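Local coordinates for MlnE (PDB 5D2E), which probably reduces the beta-keto group of polyketide intermediates with NADPH, as the N-terminal B-type ketoreductase part of a much longer protein of the macrolactin assembly line, at residues L409-P414 against S446-L451; M405-S410 against C427-T432; T35-M40 against S493-I498. All blocks are in the same frame, centred on the assembly; numbering follows the deposited sequence.

Interaction 1 (L409-P414 against S446-L451); sequences LSAVLP and SINWPL. With NAP (NADP nicotinamide-adenine-dinucleotide phosphate), chain B.
Leu409 N donates a nearly straight hydrogen bond to Trp449 O (2.9 Å, N-H...O angle 172°), reaching that oxygen from well above the carbonyl plane; the bond continues the pairing of strands 402-408 and 443-453 just as the chain turns into 409-411. The side chain of Leu409 crosses the proline obliquely: with CG anti to the backbone N (chi1 -166°), its CD2 branch lies 4.0 Å from Pro450 CB. Ala411 CB rests 3.9 Å from Asn448 ND2. That amide is firmly held, since ND2 donates to Ser408 O and Asp429 OD2 while OD1 accepts from Gln494. Leu409 O closes the turn by accepting from both Val412 N and Leu413 N. Across the strand, the indole of Trp449 takes Ile447 CG2 over the centre of one face, 3.5 Å above the plane. Trp449 CB lies 3.7 Å from C5N of NADP. Pro450 O comes within 3.0 Å of C4N, the hydride-carrying carbon. Leu451 CD2 packs 3.4 Å from the carboxamide oxygen O7N. Through the Leu409 N bond, the turn after strand 402-408 holds the strand end 449-451, which lines the nicotinamide pocket of the Rossmann-type ketoreductase fold.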
loop_
_atom_site.group_PDB
_atom_site.type_symbol
_atom_site.label_atom_id
_atom_site.label_comp_id
_atom_site.label_asym_id
_atom_site.label_seq_id
_atom_site.Cartn_x
_atom_site.Cartn_y
_atom_site.Cartn_z
ATOM N N LEU A 409 1.362 5.716 7.130
ATOM C CA LEU A 409 1.797 4.774 8.082
ATOM C C LEU A 409 0.795 3.640 8.332
ATOM O O LEU A 409 1.220 2.541 8.721
ATOM C CB LEU A 409 2.178 5.478 9.379
ATOM C CG LEU A 409 2.974 4.741 10.442
ATOM C CD1 LEU A 409 4.336 4.314 9.904
ATOM C CD2 LEU A 409 3.117 5.667 11.649
ATOM N N SER A 410 -0.481 3.846 8.010
ATOM C CA SER A 410 -1.469 2.782 8.025
ATOM C C SER A 410 -1.110 1.581 7.101
ATOM O O SER A 410 -1.589 0.484 7.330
ATOM C CB SER A 410 -2.852 3.303 7.694
ATOM O OG SER A 410 -3.010 3.542 6.288
ATOM N N ALA A 411 -0.245 1.804 6.096
ATOM C CA ALA A 411 0.189 0.691 5.210
ATOM C C ALA A 411 1.038 -0.311 5.976
ATOM O O ALA A 411 1.131 -1.523 5.643
ATOM C CB ALA A 411 0.933 1.250 3.985
ATOM N N VAL A 412 1.643 0.161 7.037
ATOM C CA VAL A 412 2.570 -0.610 7.830
ATOM C C VAL A 412 2.068 -0.967 9.215
ATOM O O VAL A 412 2.333 -2.061 9.698
ATOM C CB VAL A 412 3.950 0.124 7.928
ATOM C CG1 VAL A 412 4.850 -0.687 8.814
ATOM C CG2 VAL A 412 4.604 0.201 6.541
ATOM N N LEU A 413 1.346 -0.050 9.865
ATOM C CA LEU A 413 0.790 -0.296 11.163
ATOM C C LEU A 413 -0.682 0.110 11.047
ATOM O O LEU A 413 -1.069 1.252 11.387
ATOM C CB LEU A 413 1.502 0.616 12.172
ATOM C CG LEU A 413 3.027 0.516 12.328
ATOM C CD1 LEU A 413 3.571 1.773 13.010
ATOM C CD2 LEU A 413 3.412 -0.736 13.103
ATOM N N PRO A 414 -1.525 -0.773 10.544
ATOM C CA PRO A 414 -2.880 -0.200 10.354
ATOM C C PRO A 414 -3.744 -0.217 11.583
ATOM O O PRO A 414 -3.386 -0.788 12.598
ATOM C CB PRO A 414 -3.497 -1.012 9.210
ATOM C CG PRO A 414 -2.683 -2.274 9.181
ATOM C CD PRO A 414 -1.304 -1.964 9.715
ATOM N N SER A 446 7.961 7.091 -1.953
ATOM C CA SER A 446 6.720 7.004 -1.263
ATOM C C SER A 446 7.036 7.277 0.188
ATOM O O SER A 446 7.899 6.615 0.753
ATOM C CB SER A 446 6.095 5.586 -1.368
ATOM O OG SER A 446 4.765 5.550 -0.768
ATOM N N ILE A 447 6.288 8.228 0.797
ATOM C CA ILE A 447 6.455 8.552 2.205
ATOM C C ILE A 447 5.265 8.070 3.037
ATOM O O ILE A 447 4.138 8.489 2.776
ATOM C CB ILE A 447 6.596 10.073 2.429
ATOM C CG1 ILE A 447 7.748 10.621 1.622
ATOM C CG2 ILE A 447 6.746 10.353 3.921
ATOM C CD1 ILE A 447 7.824 12.160 1.545
ATOM N N ASN A 448 5.507 7.189 4.003
ATOM C CA ASN A 448 4.434 6.729 4.853
ATOM C C ASN A 448 4.283 7.770 6.029
ATOM O O ASN A 448 4.959 7.669 7.097
ATOM C CB ASN A 448 4.741 5.413 5.432
ATOM C CG ASN A 448 4.931 4.316 4.372
ATOM O OD1 ASN A 448 6.052 3.932 4.104
ATOM N ND2 ASN A 448 3.839 3.779 3.852
ATOM N N TRP A 449 3.442 8.743 5.773
ATOM C CA TRP A 449 3.141 9.772 6.781
ATOM C C TRP A 449 2.263 9.276 7.945
ATOM O O TRP A 449 1.324 8.530 7.734
ATOM C CB TRP A 449 2.361 10.879 6.133
ATOM C CG TRP A 449 3.062 11.687 5.124
ATOM C CD1 TRP A 449 2.673 11.848 3.809
ATOM C CD2 TRP A 449 4.231 12.492 5.288
ATOM N NE1 TRP A 449 3.519 12.677 3.187
ATOM C CE2 TRP A 449 4.483 13.103 4.058
ATOM C CE3 TRP A 449 5.079 12.782 6.366
ATOM C CZ2 TRP A 449 5.547 14.026 3.863
ATOM C CZ3 TRP A 449 6.120 13.749 6.187
ATOM C CH2 TRP A 449 6.382 14.298 4.920
ATOM N N PRO A 450 2.582 9.691 9.172
ATOM C CA PRO A 450 1.682 9.528 10.275
ATOM C C PRO A 450 0.639 10.667 10.261
ATOM O O PRO A 450 0.587 11.469 9.304
ATOM C CB PRO A 450 2.619 9.634 11.456
ATOM C CG PRO A 450 3.492 10.767 11.026
ATOM C CD PRO A 450 3.632 10.646 9.516
ATOM N N LEU A 451 -0.201 10.719 11.305
ATOM C CA LEU A 451 -1.191 11.828 11.460
ATOM C C LEU A 451 -0.492 13.145 11.722
ATOM O O LEU A 451 0.450 13.226 12.538
ATOM C CB LEU A 451 -2.152 11.580 12.622
ATOM C CG LEU A 451 -3.249 10.622 12.264
ATOM C CD1 LEU A 451 -4.011 10.253 13.548
ATOM C CD2 LEU A 451 -4.138 11.251 11.190
HETATM P PA NAP B . -7.421 16.170 2.197
HETATM O O1A NAP B . -7.348 17.624 2.735
HETATM O O2A NAP B . -8.734 15.437 1.985
HETATM O O5B NAP B . -6.745 16.302 0.743
HETATM C C5B NAP B . -6.837 15.212 -0.165
HETATM C C4B NAP B . -7.291 15.855 -1.451
HETATM O O4B NAP B . -7.407 14.811 -2.443
HETATM C C3B NAP B . -8.688 16.531 -1.388
HETATM O O3B NAP B . -8.566 17.950 -1.529
HETATM C C2B NAP B . -9.442 15.958 -2.600
HETATM O O2B NAP B . -10.128 16.963 -3.293
HETATM C C1B NAP B . -8.309 15.290 -3.416
HETATM N N9A NAP B . -8.731 14.136 -4.198
HETATM C C8A NAP B . -9.375 12.990 -3.752
HETATM N N7A NAP B . -9.663 12.144 -4.802
HETATM C C5A NAP B . -9.134 12.711 -5.905
HETATM C C6A NAP B . -9.074 12.377 -7.310
HETATM N N6A NAP B . -9.613 11.177 -7.703
HETATM N N1A NAP B . -8.500 13.309 -8.196
HETATM C C2A NAP B . -7.986 14.465 -7.737
HETATM N N3A NAP B . -8.010 14.840 -6.428
HETATM C C4A NAP B . -8.556 14.039 -5.506
HETATM O O3 NAP B . -6.450 15.189 3.065
HETATM P PN NAP B . -4.977 15.544 3.647
HETATM O O1N NAP B . -4.997 15.473 5.164
HETATM O O2N NAP B . -4.473 16.690 2.810
HETATM O O5D NAP B . -4.033 14.305 3.214
HETATM C C5D NAP B . -3.482 14.375 1.867
HETATM C C4D NAP B . -2.733 13.091 1.486
HETATM O O4D NAP B . -1.785 12.709 2.472
HETATM C C3D NAP B . -3.733 11.933 1.378
HETATM O O3D NAP B . -3.431 11.175 0.221
HETATM C C2D NAP B . -3.558 11.142 2.661
HETATM O O2D NAP B . -3.927 9.742 2.507
HETATM C C1D NAP B . -2.073 11.401 3.049
HETATM N N1N NAP B . -1.910 11.310 4.522
HETATM C C2N NAP B . -2.371 12.310 5.360
HETATM C C3N NAP B . -2.255 12.275 6.762
HETATM C C7N NAP B . -2.768 13.425 7.672
HETATM O O7N NAP B . -2.707 13.326 8.901
HETATM N N7N NAP B . -3.269 14.571 7.190
HETATM C C4N NAP B . -1.664 11.134 7.322
HETATM C C5N NAP B . -1.237 10.101 6.477
HETATM C C6N NAP B . -1.345 10.213 5.078
HETATM P P2B NAP B . -11.445 16.698 -4.240
HETATM O O1X NAP B . -12.537 16.050 -3.400
HETATM O O2X NAP B . -11.814 18.107 -4.805
HETATM O O3X NAP B . -10.980 15.757 -5.317
#

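Interaction 2 (M405-S410 against C427-T432); sequences MFSSLS and CMDGFT. With NAP (NADP nicotinamide-adenine-dinucleotide phosphate), chain B.
The side chains of Met405 and Met428 run alongside one another, head to tail, where strand 405-408 meets helix 427-432, their axes 8.7 Å apart and inclined at 131°. This is the tight end. Met405 SD lies 3.6 Å from Met428 CB, and the bend at chi3 (-79°) turns its CE toward Thr432 CG2, 3.7 Å away. Met428 reaches across to the strand, where its CE touches Phe406 O at 3.3 Å and lies near Ser407 CA. Thr432 itself is tied to its own helix, OG1 donating to Asp429 O at 2.7 Å.

Packing is looser at Phe431, which offers only a ring edge to Met405 SD at 4.5 Å and otherwise packs on helix 386-394. There is no solvent side here, for all the touching residues are buried. On the side turned from the helix Phe406 meets the rings of Trp449 and Phe289 edge-to-face, and the backbone oxygen of Ser407 lies 3.2 Å from NADP C6N.

The polar centre is Ser407 OG, which donates to Asp429 OD1 at 2.8 Å on the syn side, somewhat out of the carboxylate plane, and is also hydrogen-bonded to Asn425 O. Ser446 OG also bonds OD1, and Asn448 ND2 bonds OD2. Three neutral groups therefore grip a buried carboxylate and fix its rotation; they would be expected to stabilise its negative charge. The chemistry implies that one buried acid ties helix 419-437 to strands 402-408 and 443-453, with the methionine and threonine packing next to it.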
loop_
_atom_site.group_PDB
_atom_site.type_symbol
_atom_site.label_atom_id
_atom_site.label_comp_id
_atom_site.label_asym_id
_atom_site.label_seq_id
_atom_site.Cartn_x
_atom_site.Cartn_y
_atom_site.Cartn_z
ATOM N N MET A 405 4.926 10.096 -3.729
ATOM C CA MET A 405 3.636 9.626 -3.289
ATOM C C MET A 405 3.465 9.859 -1.765
ATOM O O MET A 405 4.290 9.457 -0.927
ATOM C CB MET A 405 3.509 8.166 -3.673
ATOM C CG MET A 405 3.445 7.983 -5.197
ATOM S SD MET A 405 3.792 6.270 -5.651
ATOM C CE MET A 405 5.554 6.403 -5.491
ATOM N N PHE A 406 2.342 10.494 -1.399
ATOM C CA PHE A 406 1.984 10.727 0.044
ATOM C C PHE A 406 1.204 9.530 0.540
ATOM O O PHE A 406 -0.031 9.421 0.367
ATOM C CB PHE A 406 1.191 12.041 0.189
ATOM C CG PHE A 406 2.054 13.312 0.133
ATOM C CD1 PHE A 406 3.419 13.288 -0.204
ATOM C CD2 PHE A 406 1.514 14.533 0.429
ATOM C CE1 PHE A 406 4.212 14.417 -0.207
ATOM C CE2 PHE A 406 2.318 15.686 0.416
ATOM C CZ PHE A 406 3.656 15.632 0.114
ATOM N N SER A 407 1.955 8.582 1.089
ATOM C CA SER A 407 1.395 7.361 1.578
ATOM C C SER A 407 1.091 7.545 3.080
ATOM O O SER A 407 1.080 8.668 3.593
ATOM C CB SER A 407 2.380 6.221 1.268
ATOM O OG SER A 407 1.790 4.966 1.562
ATOM N N SER A 408 0.824 6.457 3.780
ATOM C CA SER A 408 0.375 6.499 5.123
ATOM C C SER A 408 1.044 5.409 5.887
ATOM O O SER A 408 1.273 4.299 5.390
ATOM C CB SER A 408 -1.169 6.324 5.153
ATOM O OG SER A 408 -1.620 6.082 6.471
ATOM N N LEU A 409 1.362 5.716 7.130
ATOM C CA LEU A 409 1.797 4.774 8.082
ATOM C C LEU A 409 0.795 3.640 8.332
ATOM O O LEU A 409 1.220 2.541 8.721
ATOM C CB LEU A 409 2.178 5.478 9.379
ATOM C CG LEU A 409 2.974 4.741 10.442
ATOM C CD1 LEU A 409 4.336 4.314 9.904
ATOM C CD2 LEU A 409 3.117 5.667 11.649
ATOM N N SER A 410 -0.481 3.846 8.010
ATOM C CA SER A 410 -1.469 2.782 8.025
ATOM C C SER A 410 -1.110 1.581 7.101
ATOM O O SER A 410 -1.589 0.484 7.330
ATOM C CB SER A 410 -2.852 3.303 7.694
ATOM O OG SER A 410 -3.010 3.542 6.288
ATOM N N CYS A 427 -0.079 -0.013 -1.925
ATOM C CA CYS A 427 0.079 -0.126 -3.351
ATOM C C CYS A 427 1.054 0.940 -3.938
ATOM O O CYS A 427 1.942 0.582 -4.707
ATOM C CB CYS A 427 -1.256 -0.144 -3.997
ATOM S SG CYS A 427 -1.118 -0.428 -5.739
ATOM N N MET A 428 0.954 2.189 -3.516
ATOM C CA MET A 428 1.951 3.185 -3.868
ATOM C C MET A 428 3.335 2.817 -3.422
ATOM O O MET A 428 4.291 3.038 -4.145
ATOM C CB MET A 428 1.586 4.576 -3.299
ATOM C CG MET A 428 0.251 5.039 -3.773
ATOM S SD MET A 428 -0.170 6.768 -3.564
ATOM C CE MET A 428 -0.005 6.988 -1.793
ATOM N N ASP A 429 3.461 2.321 -2.193
ATOM C CA ASP A 429 4.722 1.938 -1.663
ATOM C C ASP A 429 5.441 0.894 -2.590
ATOM O O ASP A 429 6.648 1.040 -2.886
ATOM C CB ASP A 429 4.624 1.343 -0.270
ATOM C CG ASP A 429 3.973 2.276 0.766
ATOM O OD1 ASP A 429 3.902 3.494 0.558
ATOM O OD2 ASP A 429 3.595 1.735 1.826
ATOM N N GLY A 430 4.697 -0.114 -3.040
ATOM C CA GLY A 430 5.209 -1.106 -3.983
ATOM C C GLY A 430 5.393 -0.579 -5.413
ATOM O O GLY A 430 6.326 -1.007 -6.128
ATOM N N PHE A 431 4.617 0.436 -5.788
ATOM C CA PHE A 431 4.698 0.975 -7.119
ATOM C C PHE A 431 6.036 1.649 -7.389
ATOM O O PHE A 431 6.448 1.809 -8.547
ATOM C CB PHE A 431 3.529 1.922 -7.409
ATOM C CG PHE A 431 3.434 2.344 -8.859
ATOM C CD1 PHE A 431 3.022 1.437 -9.840
ATOM C CD2 PHE A 431 3.801 3.628 -9.262
ATOM C CE1 PHE A 431 2.952 1.817 -11.190
ATOM C CE2 PHE A 431 3.668 4.021 -10.588
ATOM C CZ PHE A 431 3.270 3.132 -11.564
ATOM N N THR A 432 6.715 2.072 -6.311
ATOM C CA THR A 432 8.016 2.649 -6.437
ATOM C C THR A 432 8.937 1.669 -7.215
ATOM O O THR A 432 9.819 2.118 -7.986
ATOM C CB THR A 432 8.712 2.896 -5.090
ATOM O OG1 THR A 432 8.779 1.675 -4.392
ATOM C CG2 THR A 432 7.989 3.957 -4.224
HETATM P PA NAP B . -7.421 16.170 2.197
HETATM O O1A NAP B . -7.348 17.624 2.735
HETATM O O2A NAP B . -8.734 15.437 1.985
HETATM O O5B NAP B . -6.745 16.302 0.743
HETATM C C5B NAP B . -6.837 15.212 -0.165
HETATM C C4B NAP B . -7.291 15.855 -1.451
HETATM O O4B NAP B . -7.407 14.811 -2.443
HETATM C C3B NAP B . -8.688 16.531 -1.388
HETATM O O3B NAP B . -8.566 17.950 -1.529
HETATM C C2B NAP B . -9.442 15.958 -2.600
HETATM O O2B NAP B . -10.128 16.963 -3.293
HETATM C C1B NAP B . -8.309 15.290 -3.416
HETATM N N9A NAP B . -8.731 14.136 -4.198
HETATM C C8A NAP B . -9.375 12.990 -3.752
HETATM N N7A NAP B . -9.663 12.144 -4.802
HETATM C C5A NAP B . -9.134 12.711 -5.905
HETATM C C6A NAP B . -9.074 12.377 -7.310
HETATM N N6A NAP B . -9.613 11.177 -7.703
HETATM N N1A NAP B . -8.500 13.309 -8.196
HETATM C C2A NAP B . -7.986 14.465 -7.737
HETATM N N3A NAP B . -8.010 14.840 -6.428
HETATM C C4A NAP B . -8.556 14.039 -5.506
HETATM O O3 NAP B . -6.450 15.189 3.065
HETATM P PN NAP B . -4.977 15.544 3.647
HETATM O O1N NAP B . -4.997 15.473 5.164
HETATM O O2N NAP B . -4.473 16.690 2.810
HETATM O O5D NAP B . -4.033 14.305 3.214
HETATM C C5D NAP B . -3.482 14.375 1.867
HETATM C C4D NAP B . -2.733 13.091 1.486
HETATM O O4D NAP B . -1.785 12.709 2.472
HETATM C C3D NAP B . -3.733 11.933 1.378
HETATM O O3D NAP B . -3.431 11.175 0.221
HETATM C C2D NAP B . -3.558 11.142 2.661
HETATM O O2D NAP B . -3.927 9.742 2.507
HETATM C C1D NAP B . -2.073 11.401 3.049
HETATM N N1N NAP B . -1.910 11.310 4.522
HETATM C C2N NAP B . -2.371 12.310 5.360
HETATM C C3N NAP B . -2.255 12.275 6.762
HETATM C C7N NAP B . -2.768 13.425 7.672
HETATM O O7N NAP B . -2.707 13.326 8.901
HETATM N N7N NAP B . -3.269 14.571 7.190
HETATM C C4N NAP B . -1.664 11.134 7.322
HETATM C C5N NAP B . -1.237 10.101 6.477
HETATM C C6N NAP B . -1.345 10.213 5.078
HETATM P P2B NAP B . -11.445 16.698 -4.240
HETATM O O1X NAP B . -12.537 16.050 -3.400
HETATM O O2X NAP B . -11.814 18.107 -4.805
HETATM O O3X NAP B . -10.980 15.757 -5.317
#

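Interaction 3 (T35-M40 against S493-I498); sequences THLYEM and SQLAVI
His36 and Ile498 exchange backbone hydrogen bonds in both directions, and Tyr38 does the same with Ala496, the shortest of the four being Tyr38 N to Ala496 O at 2.8 Å. The strands are antiparallel, with Leu37 and Val497 forming the non-hydrogen-bonded pair between them. Beyond Tyr38 the strands are bridged by a water, which accepts from Met40 N at 2.9 Å and donates to Gln494 O at 2.7 Å.

Side chains divide between the two faces. On one, the Tyr38 and Ile498 side chains lie roughly perpendicular. With its CG anti to the carbonyl carbon (chi1 -62°), the Tyr38 ring slants diagonally past Ala496 and receives Ile498 CD1 over one face, a CH-pi contact 3.9 Å from the centroid and 21° off the normal. Ala496 O meets the same ring at its edge, in plane. His36 shares this face; its NE2 is hydrogen-bonded to Gly500 O, and Ile505 packs on His36, Tyr38 and Ile498.

On the other face Leu37 CD2 lies against Val497 CG2 at 3.7 Å, with Thr35 CG2 3.9 Å from Val497 CG1. Main-chain bonds thus set the register, while mainly apolar contacts pack both faces; the pairing joins the N-terminal strand to the last strand, with helices 477-488 and 502-509 packing on its two faces, while its Met40-Gln494 end is partly exposed.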
loop_
_atom_site.group_PDB
_atom_site.type_symbol
_atom_site.label_atom_id
_atom_site.label_comp_id
_atom_site.label_asym_id
_atom_site.label_seq_id
_atom_site.Cartn_x
_atom_site.Cartn_y
_atom_site.Cartn_z
ATOM N N THR A 35 10.693 13.377 15.758
ATOM C CA THR A 35 10.426 12.972 14.370
ATOM C C THR A 35 11.546 12.068 13.913
ATOM O O THR A 35 12.705 12.445 13.934
ATOM C CB THR A 35 10.348 14.183 13.470
ATOM O OG1 THR A 35 9.392 15.067 14.023
ATOM C CG2 THR A 35 9.858 13.828 12.074
ATOM N N HIS A 36 11.207 10.855 13.530
ATOM C CA HIS A 36 12.212 9.875 13.126
ATOM C C HIS A 36 11.821 9.265 11.729
ATOM O O HIS A 36 10.625 9.055 11.447
ATOM C CB HIS A 36 12.274 8.786 14.208
ATOM C CG HIS A 36 12.105 9.295 15.611
ATOM N ND1 HIS A 36 13.164 9.776 16.363
ATOM C CD2 HIS A 36 11.004 9.391 16.404
ATOM C CE1 HIS A 36 12.713 10.176 17.543
ATOM N NE2 HIS A 36 11.411 9.942 17.603
ATOM N N LEU A 37 12.821 9.041 10.871
ATOM C CA LEU A 37 12.619 8.365 9.601
ATOM C C LEU A 37 13.035 6.897 9.709
ATOM O O LEU A 37 14.001 6.558 10.401
ATOM C CB LEU A 37 13.403 9.025 8.524
ATOM C CG LEU A 37 13.307 10.514 8.271
ATOM C CD1 LEU A 37 13.970 10.754 6.923
ATOM C CD2 LEU A 37 11.905 11.022 8.213
ATOM N N TYR A 38 12.245 6.035 9.069
ATOM C CA TYR A 38 12.402 4.610 9.088
ATOM C C TYR A 38 12.385 4.044 7.631
ATOM O O TYR A 38 11.775 4.593 6.737
ATOM C CB TYR A 38 11.254 3.958 9.889
ATOM C CG TYR A 38 11.247 4.390 11.318
ATOM C CD1 TYR A 38 10.738 5.632 11.672
ATOM C CD2 TYR A 38 11.760 3.609 12.285
ATOM C CE1 TYR A 38 10.752 6.056 12.972
ATOM C CE2 TYR A 38 11.787 4.012 13.605
ATOM C CZ TYR A 38 11.277 5.235 13.943
ATOM O OH TYR A 38 11.307 5.651 15.250
ATOM N N GLU A 39 13.096 2.939 7.445
ATOM C CA GLU A 39 13.137 2.229 6.185
ATOM C C GLU A 39 13.015 0.743 6.454
ATOM O O GLU A 39 13.348 0.234 7.548
ATOM C CB GLU A 39 14.416 2.555 5.369
ATOM C CG GLU A 39 15.682 2.089 6.041
ATOM C CD GLU A 39 16.962 2.730 5.504
ATOM O OE1 GLU A 39 16.964 3.227 4.372
ATOM O OE2 GLU A 39 17.959 2.797 6.291
ATOM N N MET A 40 12.578 0.018 5.411
ATOM C CA MET A 40 12.475 -1.420 5.512
ATOM C C MET A 40 13.852 -2.047 5.508
ATOM O O MET A 40 14.699 -1.704 4.686
ATOM C CB MET A 40 11.651 -1.961 4.362
ATOM C CG MET A 40 10.194 -1.569 4.461
ATOM S SD MET A 40 9.468 -2.363 5.881
ATOM C CE MET A 40 7.771 -1.756 5.634
ATOM N N SER A 493 13.758 4.544 -1.491
ATOM C CA SER A 493 12.567 4.892 -2.292
ATOM C C SER A 493 11.264 4.758 -1.489
ATOM O O SER A 493 10.198 5.125 -1.998
ATOM C CB SER A 493 12.558 4.083 -3.592
ATOM O OG SER A 493 12.446 2.748 -3.289
ATOM N N GLN A 494 11.341 4.195 -0.297
ATOM C CA GLN A 494 10.213 4.198 0.648
ATOM C C GLN A 494 10.722 4.571 2.028
ATOM O O GLN A 494 11.667 3.921 2.558
ATOM C CB GLN A 494 9.532 2.846 0.777
ATOM C CG GLN A 494 8.322 2.892 1.778
ATOM C CD GLN A 494 7.658 1.524 2.027
ATOM O OE1 GLN A 494 8.061 0.518 1.451
ATOM N NE2 GLN A 494 6.680 1.489 2.899
ATOM N N LEU A 495 10.126 5.616 2.618
ATOM C CA LEU A 495 10.481 6.030 3.970
ATOM C C LEU A 495 9.214 6.281 4.787
ATOM O O LEU A 495 8.257 6.822 4.262
ATOM C CB LEU A 495 11.345 7.313 3.936
ATOM C CG LEU A 495 12.796 7.115 3.418
ATOM C CD1 LEU A 495 13.402 8.468 3.147
ATOM C CD2 LEU A 495 13.647 6.359 4.425
ATOM N N ALA A 496 9.213 5.789 6.014
ATOM C CA ALA A 496 8.151 6.028 6.973
ATOM C C ALA A 496 8.584 7.110 7.983
ATOM O O ALA A 496 9.684 7.109 8.479
ATOM C CB ALA A 496 7.798 4.813 7.715
ATOM N N VAL A 497 7.642 7.985 8.298
ATOM C CA VAL A 497 7.862 9.067 9.247
ATOM C C VAL A 497 6.984 8.753 10.435
ATOM O O VAL A 497 5.792 8.559 10.270
ATOM C CB VAL A 497 7.519 10.442 8.671
ATOM C CG1 VAL A 497 7.744 11.511 9.763
ATOM C CG2 VAL A 497 8.316 10.814 7.407
ATOM N N ILE A 498 7.599 8.602 11.606
ATOM C CA ILE A 498 6.916 8.322 12.845
ATOM C C ILE A 498 7.300 9.405 13.909
ATOM O O ILE A 498 8.479 9.688 14.152
ATOM C CB ILE A 498 7.219 6.923 13.381
ATOM C CG1 ILE A 498 7.085 5.869 12.245
ATOM C CG2 ILE A 498 6.232 6.591 14.489
ATOM C CD1 ILE A 498 7.389 4.493 12.736
HETATM O O HOH W 1 12.167 1.269 2.878
#

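In the fold
Interactions 1 and 2 start from the same piece of chain, share Leu409 and Ser410, and lie about 8 Å apart centre to centre. Their strands, 402-408 and 443-453, are parallel neighbours, with helix 419-437 between them in sequence, all within the KR domain. Interaction 3 is about 9 Å from interaction 1 and 12 Å from interaction 2; its strand 494-499 lies along 443-453, and strand 35-46 comes next. Its segments lie 453 residues apart, and the other two contacts fall between them in sequence. Both of those touch NADP, whereas interaction 3 lies farther off, joining the N-terminal strand to the edge of the cofactor-binding core.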